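Local coordinates for trwC protein (Escherichia coli, PDB 1QX0) that probably nicks and binds plasmid transfer-origin DNA to start conjugation, as relaxases do, through this N-terminal, zinc-binding domain of a longer protein, at residues B[6-11]-B[77-82]; B[82-87]-B[164-169]; B[226-231]-B[288-293]. All coordinates share one frame; numbering follows the deposited sequence.

Interaction 1 (B[6-11]-B[77-82]). With nucleotides of chain A.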
loop_
_atom_site.group_PDB
_atom_site.type_symbol
_atom_site.label_atom_id
_atom_site.label_comp_id
_atom_site.label_asym_id
_atom_site.label_seq_id
_atom_site.Cartn_x
_atom_site.Cartn_y
_atom_site.Cartn_z
ATOM N N VAL B 6 -8.892 5.711 -3.932
ATOM C CA VAL B 6 -9.553 6.853 -3.269
ATOM C C VAL B 6 -10.422 6.369 -2.105
ATOM O O VAL B 6 -11.246 5.472 -2.275
ATOM C CB VAL B 6 -10.431 7.631 -4.251
ATOM C CG1 VAL B 6 -11.121 8.810 -3.545
ATOM C CG2 VAL B 6 -9.575 8.123 -5.435
ATOM N N LEU B 7 -10.216 6.941 -0.921
ATOM C CA LEU B 7 -10.986 6.524 0.266
ATOM C C LEU B 7 -12.119 7.518 0.585
ATOM O O LEU B 7 -11.902 8.736 0.601
ATOM C CB LEU B 7 -10.079 6.374 1.474
ATOM C CG LEU B 7 -9.307 5.100 1.882
ATOM C CD1 LEU B 7 -9.429 3.870 0.958
ATOM C CD2 LEU B 7 -7.851 5.455 2.169
ATOM N N THR B 8 -13.321 6.990 0.820
ATOM C CA THR B 8 -14.472 7.814 1.206
ATOM C C THR B 8 -14.991 7.421 2.579
ATOM O O THR B 8 -14.446 6.518 3.217
ATOM C CB THR B 8 -15.615 7.805 0.124
ATOM O OG1 THR B 8 -16.128 6.476 -0.042
ATOM C CG2 THR B 8 -15.081 8.199 -1.273
ATOM N N ARG B 9 -16.039 8.110 3.026
ATOM C CA ARG B 9 -16.661 7.877 4.328
ATOM C C ARG B 9 -16.999 6.420 4.629
ATOM O O ARG B 9 -16.780 5.960 5.745
ATOM C CB ARG B 9 -17.916 8.731 4.479
ATOM C CG ARG B 9 -18.383 8.873 5.904
ATOM C CD ARG B 9 -18.080 10.226 6.509
ATOM N NE ARG B 9 -17.507 10.063 7.838
ATOM C CZ ARG B 9 -16.814 10.984 8.490
ATOM N NH1 ARG B 9 -16.587 12.175 7.956
ATOM N NH2 ARG B 9 -16.346 10.696 9.694
ATOM N N GLN B 10 -17.531 5.704 3.643
ATOM C CA GLN B 10 -17.808 4.277 3.800
ATOM C C GLN B 10 -16.554 3.424 4.047
ATOM O O GLN B 10 -16.660 2.330 4.575
ATOM C CB GLN B 10 -18.586 3.738 2.600
ATOM C CG GLN B 10 -17.837 3.742 1.268
ATOM C CD GLN B 10 -18.727 3.333 0.081
ATOM O OE1 GLN B 10 -19.571 2.431 0.201
ATOM N NE2 GLN B 10 -18.533 3.990 -1.062
ATOM N N ASP B 11 -15.375 3.916 3.665
ATOM C CA ASP B 11 -14.130 3.162 3.877
ATOM C C ASP B 11 -13.454 3.498 5.221
ATOM O O ASP B 11 -12.411 2.947 5.544
ATOM C CB ASP B 11 -13.120 3.385 2.722
ATOM C CG ASP B 11 -13.747 3.271 1.320
ATOM O OD1 ASP B 11 -14.501 2.307 1.055
ATOM O OD2 ASP B 11 -13.515 4.095 0.398
ATOM N N ASP B 77 -24.523 15.863 -2.495
ATOM C CA ASP B 77 -24.864 14.868 -3.504
ATOM C C ASP B 77 -23.662 13.981 -3.872
ATOM O O ASP B 77 -23.772 13.111 -4.728
ATOM C CB ASP B 77 -25.433 15.536 -4.755
ATOM C CG ASP B 77 -24.442 16.487 -5.435
ATOM O OD1 ASP B 77 -23.280 16.628 -4.994
ATOM O OD2 ASP B 77 -24.754 17.151 -6.440
ATOM N N SER B 78 -22.528 14.212 -3.212
ATOM C CA SER B 78 -21.284 13.528 -3.539
ATOM C C SER B 78 -20.579 13.009 -2.283
ATOM O O SER B 78 -20.914 13.401 -1.165
ATOM C CB SER B 78 -20.373 14.436 -4.391
ATOM O OG SER B 78 -19.955 15.586 -3.669
ATOM N N LYS B 79 -19.621 12.106 -2.477
ATOM C CA LYS B 79 -18.961 11.436 -1.366
ATOM C C LYS B 79 -17.843 12.294 -0.826
ATOM O O LYS B 79 -17.026 12.810 -1.601
ATOM C CB LYS B 79 -18.387 10.094 -1.818
ATOM C CG LYS B 79 -19.448 9.085 -2.157
ATOM C CD LYS B 79 -18.854 7.854 -2.776
ATOM C CE LYS B 79 -19.943 6.988 -3.369
ATOM N NZ LYS B 79 -20.365 5.990 -2.360
ATOM N N GLU B 80 -17.818 12.432 0.500
ATOM C CA GLU B 80 -16.685 12.994 1.233
ATOM C C GLU B 80 -15.449 12.104 1.060
ATOM O O GLU B 80 -15.536 10.880 1.122
ATOM C CB GLU B 80 -17.028 13.124 2.718
ATOM C CG GLU B 80 -15.918 13.700 3.593
ATOM C CD GLU B 80 -16.149 13.512 5.102
ATOM O OE1 GLU B 80 -15.167 13.650 5.880
ATOM O OE2 GLU B 80 -17.300 13.226 5.525
ATOM N N ARG B 81 -14.296 12.720 0.858
ATOM C CA ARG B 81 -13.093 11.953 0.633
ATOM C C ARG B 81 -12.192 11.984 1.854
ATOM O O ARG B 81 -11.827 13.052 2.318
ATOM C CB ARG B 81 -12.383 12.440 -0.647
ATOM C CG ARG B 81 -12.913 11.775 -1.917
ATOM C CD ARG B 81 -12.413 12.433 -3.211
ATOM N NE ARG B 81 -13.033 11.921 -4.426
ATOM C CZ ARG B 81 -12.515 12.106 -5.640
ATOM N NH1 ARG B 81 -11.370 12.783 -5.753
ATOM N NH2 ARG B 81 -13.118 11.614 -6.740
ATOM N N ILE B 82 -11.830 10.814 2.371
ATOM C CA ILE B 82 -11.074 10.752 3.627
ATOM C C ILE B 82 -9.562 10.515 3.443
ATOM O O ILE B 82 -8.785 10.637 4.392
ATOM C CB ILE B 82 -11.678 9.719 4.611
ATOM C CG1 ILE B 82 -11.479 8.288 4.111
ATOM C CG2 ILE B 82 -13.168 10.023 4.868
ATOM C CD1 ILE B 82 -11.764 7.194 5.182
ATOM P P DG A 15 -12.690 16.669 -1.987
ATOM O OP1 DG A 15 -12.274 15.794 -0.864
ATOM O OP2 DG A 15 -11.658 17.088 -2.956
ATOM O "O5'" DG A 15 -13.869 15.996 -2.833
ATOM C "C5'" DG A 15 -15.141 15.680 -2.273
ATOM C "C4'" DG A 15 -16.115 15.222 -3.363
ATOM O "O4'" DG A 15 -16.359 16.282 -4.328
ATOM C "C3'" DG A 15 -15.679 14.027 -4.210
ATOM O "O3'" DG A 15 -16.839 13.358 -4.687
ATOM C "C2'" DG A 15 -14.962 14.673 -5.385
ATOM C "C1'" DG A 15 -15.844 15.894 -5.595
ATOM N N9 DG A 15 -15.150 17.068 -6.057
ATOM C C8 DG A 15 -13.894 17.494 -5.718
ATOM N N7 DG A 15 -13.557 18.608 -6.291
ATOM C C5 DG A 15 -14.657 18.930 -7.056
ATOM C C6 DG A 15 -14.875 20.021 -7.905
ATOM O O6 DG A 15 -14.121 20.959 -8.145
ATOM N N1 DG A 15 -16.131 19.981 -8.503
ATOM C C2 DG A 15 -17.056 18.985 -8.308
ATOM N N2 DG A 15 -18.211 19.128 -8.968
ATOM N N3 DG A 15 -16.862 17.937 -7.521
ATOM C C4 DG A 15 -15.649 17.987 -6.929
ATOM P P DC A 16 -16.765 11.852 -5.247
ATOM O OP1 DC A 16 -18.063 11.234 -4.965
ATOM O OP2 DC A 16 -15.514 11.254 -4.735
ATOM O "O5'" DC A 16 -16.639 12.033 -6.834
ATOM C "C5'" DC A 16 -17.791 12.624 -7.479
ATOM C "C4'" DC A 16 -17.495 13.262 -8.820
ATOM O "O4'" DC A 16 -16.716 14.487 -8.676
ATOM C "C3'" DC A 16 -16.675 12.360 -9.724
ATOM O "O3'" DC A 16 -17.528 11.844 -10.733
ATOM C "C2'" DC A 16 -15.582 13.263 -10.299
ATOM C "C1'" DC A 16 -15.997 14.669 -9.867
ATOM N N1 DC A 16 -14.852 15.603 -9.635
ATOM C C2 DC A 16 -14.913 16.895 -10.178
ATOM O O2 DC A 16 -15.923 17.252 -10.813
ATOM N N3 DC A 16 -13.870 17.742 -9.976
ATOM C C4 DC A 16 -12.799 17.362 -9.288
ATOM N N4 DC A 16 -11.826 18.273 -9.150
ATOM C C5 DC A 16 -12.696 16.044 -8.724
ATOM C C6 DC A 16 -13.737 15.214 -8.923
ATOM P P DG A 17 -17.246 10.401 -11.323
ATOM O OP1 DG A 17 -18.390 10.037 -12.181
ATOM O OP2 DG A 17 -16.871 9.525 -10.186
ATOM O "O5'" DG A 17 -15.936 10.541 -12.237
ATOM C "C5'" DG A 17 -15.973 11.158 -13.542
ATOM C "C4'" DG A 17 -14.562 11.228 -14.118
ATOM O "O4'" DG A 17 -13.670 12.090 -13.345
ATOM C "C3'" DG A 17 -13.830 9.888 -14.178
ATOM O "O3'" DG A 17 -13.059 9.853 -15.371
ATOM C "C2'" DG A 17 -12.956 9.909 -12.915
ATOM C "C1'" DG A 17 -12.523 11.366 -12.884
ATOM N N9 DG A 17 -12.137 11.803 -11.527
ATOM C C8 DG A 17 -12.656 11.370 -10.328
ATOM N N7 DG A 17 -12.110 11.963 -9.286
ATOM C C5 DG A 17 -11.168 12.846 -9.815
ATOM C C6 DG A 17 -10.261 13.749 -9.190
ATOM O O6 DG A 17 -10.077 13.957 -7.961
ATOM N N1 DG A 17 -9.477 14.458 -10.133
ATOM C C2 DG A 17 -9.575 14.287 -11.493
ATOM N N2 DG A 17 -8.756 15.015 -12.275
ATOM N N3 DG A 17 -10.418 13.428 -12.084
ATOM C C4 DG A 17 -11.177 12.742 -11.194
#
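Arg9 and Glu80 meet at their charged ends, at the margin of an antiparallel strand pair. Glu80 turns CG away from its own amide nitrogen (chi1 180°), and the stretched-out chain carries the carboxylate to the arginine. Arg9 NH1 lies 2.7 Å from Glu80 OE2, forming a salt bridge with OE2 almost exactly in the guanidinium plane. The carboxylate plane is turned 57° from that of the guanidinium, so the two do not pair as coplanar groups; Glu80 OE1 is also claimed by Arg71.

Nearer the sheet, the backbones approach at Thr8 and Arg81, a non-hydrogen-bonded pair. The next bond follows at once, Ile82 N donating to Leu7 O at 2.7 Å. Ile82 CG1 packs against Leu7 CB at 3.5 Å, and its CD1 reaches over to Thr8 O.

Arg81 sends an extended side chain toward the DNA. Its guanidinium is layered between Val6 CG1, 3.8 Å from Arg81 NE, and C2' of DG15 of chain A over the opposite face. The edge does the polar work: Arg81 NE bonds OP2 of DC16 of chain A at 2.6 Å. Arg81 NH1 reaches O6 of DG17 of chain A at 2.8 Å, while Arg81 NH2 donates to N7 of that base along a nearly straight line (175°). Lys79 N adds a backbone bond to OP1 of DC16 of chain A.

Two bonds to the O6 and N7 of one base, beside a phosphate bond, are consistent with Arg81 reading a guanine and probably offsetting phosphate charge, while Val6 on one face is likely to help hold the guanidinium.

Interaction 2 (B[82-87]-B[164-169])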
loop_
_atom_site.group_PDB
_atom_site.type_symbol
_atom_site.label_atom_id
_atom_site.label_comp_id
_atom_site.label_asym_id
_atom_site.label_seq_id
_atom_site.Cartn_x
_atom_site.Cartn_y
_atom_site.Cartn_z
ATOM N N ILE B 82 -11.830 10.814 2.371
ATOM C CA ILE B 82 -11.074 10.752 3.627
ATOM C C ILE B 82 -9.562 10.515 3.443
ATOM O O ILE B 82 -8.785 10.637 4.392
ATOM C CB ILE B 82 -11.678 9.719 4.611
ATOM C CG1 ILE B 82 -11.479 8.288 4.111
ATOM C CG2 ILE B 82 -13.168 10.023 4.868
ATOM C CD1 ILE B 82 -11.764 7.194 5.182
ATOM N N GLY B 83 -9.150 10.199 2.227
ATOM C CA GLY B 83 -7.738 10.016 1.950
ATOM C C GLY B 83 -7.457 9.223 0.697
ATOM O O GLY B 83 -8.332 9.026 -0.132
ATOM N N LEU B 84 -6.218 8.763 0.583
ATOM C CA LEU B 84 -5.756 8.060 -0.599
ATOM C C LEU B 84 -4.857 6.921 -0.164
ATOM O O LEU B 84 -3.782 7.139 0.394
ATOM C CB LEU B 84 -5.019 9.025 -1.527
ATOM C CG LEU B 84 -4.596 8.501 -2.907
ATOM C CD1 LEU B 84 -5.825 7.979 -3.694
ATOM C CD2 LEU B 84 -3.913 9.593 -3.700
ATOM N N ASP B 85 -5.295 5.694 -0.410
ATOM C CA ASP B 85 -4.507 4.572 -0.005
ATOM C C ASP B 85 -3.608 4.176 -1.168
ATOM O O ASP B 85 -4.091 3.852 -2.271
ATOM C CB ASP B 85 -5.408 3.393 0.434
ATOM C CG ASP B 85 -4.580 2.162 0.892
ATOM O OD1 ASP B 85 -3.333 2.280 0.967
ATOM O OD2 ASP B 85 -5.079 1.046 1.205
ATOM N N LEU B 86 -2.299 4.199 -0.922
ATOM C CA LEU B 86 -1.354 3.689 -1.898
ATOM C C LEU B 86 -0.769 2.393 -1.312
ATOM O O LEU B 86 -0.093 2.419 -0.283
ATOM C CB LEU B 86 -0.262 4.709 -2.217
ATOM C CG LEU B 86 -0.542 6.132 -2.727
ATOM C CD1 LEU B 86 0.754 6.728 -3.214
ATOM C CD2 LEU B 86 -1.534 6.196 -3.863
ATOM N N THR B 87 -1.060 1.261 -1.944
ATOM C CA THR B 87 -0.699 -0.015 -1.335
ATOM C C THR B 87 0.496 -0.558 -2.099
ATOM O O THR B 87 0.380 -0.857 -3.277
ATOM C CB THR B 87 -1.924 -0.992 -1.333
ATOM O OG1 THR B 87 -2.980 -0.459 -0.496
ATOM C CG2 THR B 87 -1.569 -2.362 -0.721
ATOM N N ALA B 164 -0.045 2.786 2.448
ATOM C CA ALA B 164 0.321 4.163 2.721
ATOM C C ALA B 164 -0.969 4.941 2.597
ATOM O O ALA B 164 -1.434 5.206 1.493
ATOM C CB ALA B 164 1.385 4.660 1.728
ATOM N N VAL B 165 -1.562 5.263 3.740
ATOM C CA VAL B 165 -2.796 6.017 3.755
ATOM C C VAL B 165 -2.464 7.527 3.777
ATOM O O VAL B 165 -2.045 8.055 4.805
ATOM C CB VAL B 165 -3.689 5.597 4.965
ATOM C CG1 VAL B 165 -4.961 6.427 5.014
ATOM C CG2 VAL B 165 -4.047 4.105 4.876
ATOM N N ILE B 166 -2.659 8.196 2.637
ATOM C CA ILE B 166 -2.487 9.635 2.507
ATOM C C ILE B 166 -3.742 10.351 2.958
ATOM O O ILE B 166 -4.814 10.180 2.376
ATOM C CB ILE B 166 -2.145 10.045 1.060
ATOM C CG1 ILE B 166 -0.788 9.457 0.611
ATOM C CG2 ILE B 166 -2.078 11.541 0.956
ATOM C CD1 ILE B 166 -0.621 9.485 -0.924
ATOM N N LEU B 167 -3.644 11.151 4.008
ATOM C CA LEU B 167 -4.847 11.850 4.437
ATOM C C LEU B 167 -5.253 12.938 3.429
ATOM O O LEU B 167 -4.427 13.467 2.684
ATOM C CB LEU B 167 -4.737 12.311 5.897
ATOM C CG LEU B 167 -4.728 10.965 6.660
ATOM C CD1 LEU B 167 -3.388 10.588 7.307
ATOM C CD2 LEU B 167 -5.882 10.819 7.635
ATOM N N ASN B 168 -6.548 13.201 3.353
ATOM C CA ASN B 168 -7.052 14.147 2.390
ATOM C C ASN B 168 -6.845 15.585 2.940
ATOM O O ASN B 168 -7.792 16.301 3.285
ATOM C CB ASN B 168 -8.515 13.836 2.029
ATOM C CG ASN B 168 -9.048 14.763 0.965
ATOM O OD1 ASN B 168 -8.287 15.235 0.127
ATOM N ND2 ASN B 168 -10.346 15.066 1.015
HETATM N N MSE B 169 -5.577 15.980 3.027
HETATM C CA MSE B 169 -5.219 17.255 3.639
HETATM C C MSE B 169 -3.837 17.650 3.220
HETATM O O MSE B 169 -2.923 16.804 3.125
HETATM C CB MSE B 169 -5.279 17.195 5.156
HETATM C CG MSE B 169 -4.220 16.314 5.797
HETATM SE SE MSE B 169 -4.483 16.005 7.672
HETATM C CE MSE B 169 -6.336 15.734 7.551
HETATM O O HOH W 1 -8.261 12.947 5.933
#
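Leu84 pairs with Ile166, and Leu86 with Ala164, as the two hydrogen-bonded pairs of an antiparallel ladder between strands 81-89 and 158-171, whose axes here run at 154° to each other. Each pair is closed by two backbone bonds. Leu84 N meets Ile166 O at 2.7 Å, and Leu86 N points at Ala164 O at 2.8 Å with an almost linear N-H line (178°).

The ladder changes at Gly83. A classic beta bulge sets Ile82 and Gly83 both against Leu7 of the other neighbouring strand. Gly83 CA comes within 3.0 Å of Ile166 O, and any CB on it would collide with that oxygen. Just beyond, a water replaces direct pairing: it donates to Ile82 O at 2.8 Å and accepts from Asn168 N at 3.1 Å.

Apolar contacts lie on the face of Leu84, Leu86, Ala164 and Ile166. Leu84 CB sits 4.0 Å from Ile166 CB. The Ile166 and Leu86 side chains cross at a slant, CD1 of the former 3.8 Å from CG of the latter. Helix 183-186 covers Leu84 and Leu86.

Polar side chains serve partners beyond the ladder. Asp85, on the other face with Val165, has CG swung opposite its backbone N, which carries the carboxylate toward His163; its OD2 is hydrogen-bonded to ND1 of that zinc ligand. Asn168 ND2 bonds Arg81 O and a DNA phosphate.

The chemistry suggests two roles in one strand pair: the apolar face seats the strands against helix 183-186, while Asp85 probably acts from the second shell, helping to orient the ring of His163.

Interaction 3 (B[226-231]-B[288-293]). With nucleotides of chain A.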
loop_
_atom_site.group_PDB
_atom_site.type_symbol
_atom_site.label_atom_id
_atom_site.label_comp_id
_atom_site.label_asym_id
_atom_site.label_seq_id
_atom_site.Cartn_x
_atom_site.Cartn_y
_atom_site.Cartn_z
ATOM N N ARG B 226 9.191 -19.922 -10.811
ATOM C CA ARG B 226 7.804 -19.523 -10.968
ATOM C C ARG B 226 6.844 -20.505 -10.254
ATOM O O ARG B 226 5.911 -20.068 -9.611
ATOM C CB ARG B 226 7.491 -19.229 -12.459
ATOM C CG ARG B 226 6.015 -19.292 -12.917
ATOM C CD ARG B 226 5.021 -18.164 -12.449
ATOM N NE ARG B 226 5.593 -16.918 -11.920
ATOM C CZ ARG B 226 4.863 -15.873 -11.496
ATOM N NH1 ARG B 226 3.540 -15.904 -11.534
ATOM N NH2 ARG B 226 5.464 -14.785 -11.031
ATOM N N GLN B 227 7.139 -21.805 -10.298
ATOM C CA GLN B 227 6.314 -22.825 -9.644
ATOM C C GLN B 227 6.301 -22.625 -8.116
ATOM O O GLN B 227 5.242 -22.623 -7.480
ATOM C CB GLN B 227 6.805 -24.234 -10.035
ATOM C CG GLN B 227 5.868 -25.004 -11.002
ATOM C CD GLN B 227 6.023 -24.634 -12.506
ATOM O OE1 GLN B 227 5.785 -25.488 -13.392
ATOM N NE2 GLN B 227 6.401 -23.369 -12.794
ATOM N N GLN B 228 7.495 -22.435 -7.555
ATOM C CA GLN B 228 7.676 -22.057 -6.154
ATOM C C GLN B 228 6.862 -20.818 -5.789
ATOM O O GLN B 228 6.115 -20.830 -4.798
ATOM C CB GLN B 228 9.179 -21.861 -5.869
ATOM C CG GLN B 228 9.897 -23.216 -5.758
ATOM C CD GLN B 228 11.407 -23.164 -5.963
ATOM O OE1 GLN B 228 11.954 -22.153 -6.406
ATOM N NE2 GLN B 228 12.079 -24.258 -5.629
ATOM N N ILE B 229 6.979 -19.778 -6.615
ATOM C CA ILE B 229 6.196 -18.562 -6.462
ATOM C C ILE B 229 4.700 -18.883 -6.471
ATOM O O ILE B 229 3.966 -18.415 -5.599
ATOM C CB ILE B 229 6.549 -17.512 -7.558
ATOM C CG1 ILE B 229 7.787 -16.723 -7.159
ATOM C CG2 ILE B 229 5.415 -16.534 -7.741
ATOM C CD1 ILE B 229 8.566 -16.143 -8.315
ATOM N N GLU B 230 4.255 -19.700 -7.427
ATOM C CA GLU B 230 2.823 -20.010 -7.537
ATOM C C GLU B 230 2.309 -20.833 -6.334
ATOM O O GLU B 230 1.159 -20.700 -5.939
ATOM C CB GLU B 230 2.509 -20.681 -8.882
ATOM C CG GLU B 230 2.943 -19.839 -10.082
ATOM C CD GLU B 230 2.846 -20.540 -11.444
ATOM O OE1 GLU B 230 3.257 -21.725 -11.571
ATOM O OE2 GLU B 230 2.379 -19.880 -12.414
ATOM N N GLY B 231 3.180 -21.613 -5.702
ATOM C CA GLY B 231 2.769 -22.413 -4.551
ATOM C C GLY B 231 2.418 -21.542 -3.359
ATOM O O GLY B 231 1.761 -21.982 -2.429
ATOM N N LEU B 288 8.088 -27.472 -1.845
ATOM C CA LEU B 288 8.244 -26.879 -3.181
ATOM C C LEU B 288 9.707 -26.852 -3.621
ATOM O O LEU B 288 10.031 -26.349 -4.681
ATOM C CB LEU B 288 7.639 -25.474 -3.223
ATOM C CG LEU B 288 6.115 -25.381 -3.079
ATOM C CD1 LEU B 288 5.701 -23.957 -2.803
ATOM C CD2 LEU B 288 5.347 -25.935 -4.299
ATOM N N GLY B 289 10.577 -27.408 -2.789
ATOM C CA GLY B 289 11.998 -27.499 -3.080
ATOM C C GLY B 289 12.774 -26.185 -3.031
ATOM O O GLY B 289 13.862 -26.098 -3.607
ATOM N N ILE B 290 12.236 -25.171 -2.351
ATOM C CA ILE B 290 12.884 -23.860 -2.297
ATOM C C ILE B 290 14.213 -23.903 -1.541
ATOM O O ILE B 290 14.268 -24.317 -0.382
ATOM C CB ILE B 290 11.951 -22.782 -1.689
ATOM C CG1 ILE B 290 10.896 -22.365 -2.707
ATOM C CG2 ILE B 290 12.732 -21.539 -1.345
ATOM C CD1 ILE B 290 9.491 -22.284 -2.177
ATOM N N ASP B 291 15.278 -23.482 -2.210
ATOM C CA ASP B 291 16.522 -23.258 -1.511
ATOM C C ASP B 291 16.684 -21.757 -1.321
ATOM O O ASP B 291 16.843 -21.017 -2.300
ATOM C CB ASP B 291 17.719 -23.863 -2.266
ATOM C CG ASP B 291 19.012 -23.836 -1.440
ATOM O OD1 ASP B 291 18.962 -23.365 -0.284
ATOM O OD2 ASP B 291 20.119 -24.260 -1.854
ATOM N N PHE B 292 16.611 -21.327 -0.056
ATOM C CA PHE B 292 16.819 -19.934 0.336
ATOM C C PHE B 292 18.322 -19.707 0.533
ATOM O O PHE B 292 18.744 -19.204 1.575
ATOM C CB PHE B 292 16.084 -19.628 1.653
ATOM C CG PHE B 292 14.573 -19.646 1.555
ATOM C CD1 PHE B 292 13.831 -20.600 2.262
ATOM C CD2 PHE B 292 13.889 -18.697 0.793
ATOM C CE1 PHE B 292 12.435 -20.628 2.197
ATOM C CE2 PHE B 292 12.492 -18.702 0.722
ATOM C CZ PHE B 292 11.759 -19.678 1.432
ATOM N N SER B 293 19.113 -20.094 -0.467
ATOM C CA SER B 293 20.581 -20.174 -0.385
ATOM C C SER B 293 21.076 -21.313 0.511
ATOM O O SER B 293 21.169 -21.271 1.736
ATOM C CB SER B 293 21.221 -18.832 0.001
ATOM O OG SER B 293 21.227 -17.942 -1.102
ATOM O OXT SER B 293 21.435 -22.407 0.069
ATOM P P DT A 23 2.987 -12.483 -10.132
ATOM O OP1 DT A 23 4.397 -12.818 -9.858
ATOM O OP2 DT A 23 2.188 -13.263 -11.130
ATOM O "O5'" DT A 23 2.238 -12.449 -8.741
ATOM C "C5'" DT A 23 2.217 -13.630 -7.894
ATOM C "C4'" DT A 23 2.032 -13.241 -6.430
ATOM O "O4'" DT A 23 3.007 -12.228 -6.123
ATOM C "C3'" DT A 23 0.704 -12.592 -6.052
ATOM O "O3'" DT A 23 0.426 -12.825 -4.679
ATOM C "C2'" DT A 23 0.914 -11.094 -6.180
ATOM C "C1'" DT A 23 2.376 -11.009 -5.772
ATOM N N1 DT A 23 3.100 -9.812 -6.337
ATOM C C2 DT A 23 2.943 -8.622 -5.659
ATOM O O2 DT A 23 2.259 -8.491 -4.665
ATOM N N3 DT A 23 3.605 -7.551 -6.186
ATOM C C4 DT A 23 4.414 -7.556 -7.305
ATOM O O4 DT A 23 4.966 -6.529 -7.676
ATOM C C5 DT A 23 4.556 -8.819 -7.976
ATOM C C7 DT A 23 5.394 -8.886 -9.226
ATOM C C6 DT A 23 3.894 -9.888 -7.475
#
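Gln228 carries this contact, leaving the helix 226-231 flank to lie along the chain that follows helix 274-287. Its CB is the first atom to touch, 3.6 Å from Ile290 CG1. With CG anti to the carbonyl carbon (chi1 -76°), the chain then runs extended, alongside the Ile290 side chain and antiparallel to it. Gln228 CG is closer still, 3.3 Å from Ile290 CG1, and an equal distance from Leu288 O. The amide carbon CD continues along the same methylene, so aliphatic and amide parts alike lean on Ile290.

At the tip the two branches part. Gln228 NE2 donates to Leu288 O at 3.1 Å with an N-H angle of 161°; the oxygen lies in the amide plane, whereas the donor stands well off the carbonyl plane. OE1 accepts from the backbone N of Asp225, just before the helix, which helps to fix the rotation of the amide. Cut back to an alanine, the residue would probably leave Leu288 O without this donor and Asp225 N without its acceptor, and open a gap beside Ile290 CG1.

Leu288 adds a second point of contact, its CD1 resting 3.7 Å from Gly231 CA. Ile290 CG2 sits over the centre of the Phe292 ring. On another side of the helix, Arg226 NH1 bonds OP2 of DT23 of chain A at 3.0 Å and its NH2 bonds OP1, a two-pronged grip on one phosphate.

Gly289, with positive phi (71°) and two bonds back into the last turn, ends helix 274-287 in a Schellman motif, and Gln228 docks on this terminus.

Interactions 1 and 2 follow one another along a single strand, 81-89, and share Ile82; their centres are 11 Å apart. That strand lies between strand 2-8 and strand 158-171 in the main antiparallel sheet, and the two contacts are joined directly, with Leu7 N 2.9 Å from Gly83 O, a probable hydrogen bond. Residues 77-82 bring DNA contacts to one end, while residues 82-87 lead toward the histidine zinc site. Interaction 3 comes last in the chain, among the helices, with nearest atoms about 17 Å from interaction 2 and 26 Å from interaction 1, across the chain's centre from the latter. Interactions 1 and 3 thus mark widely separated regions that hold the same DNA strand.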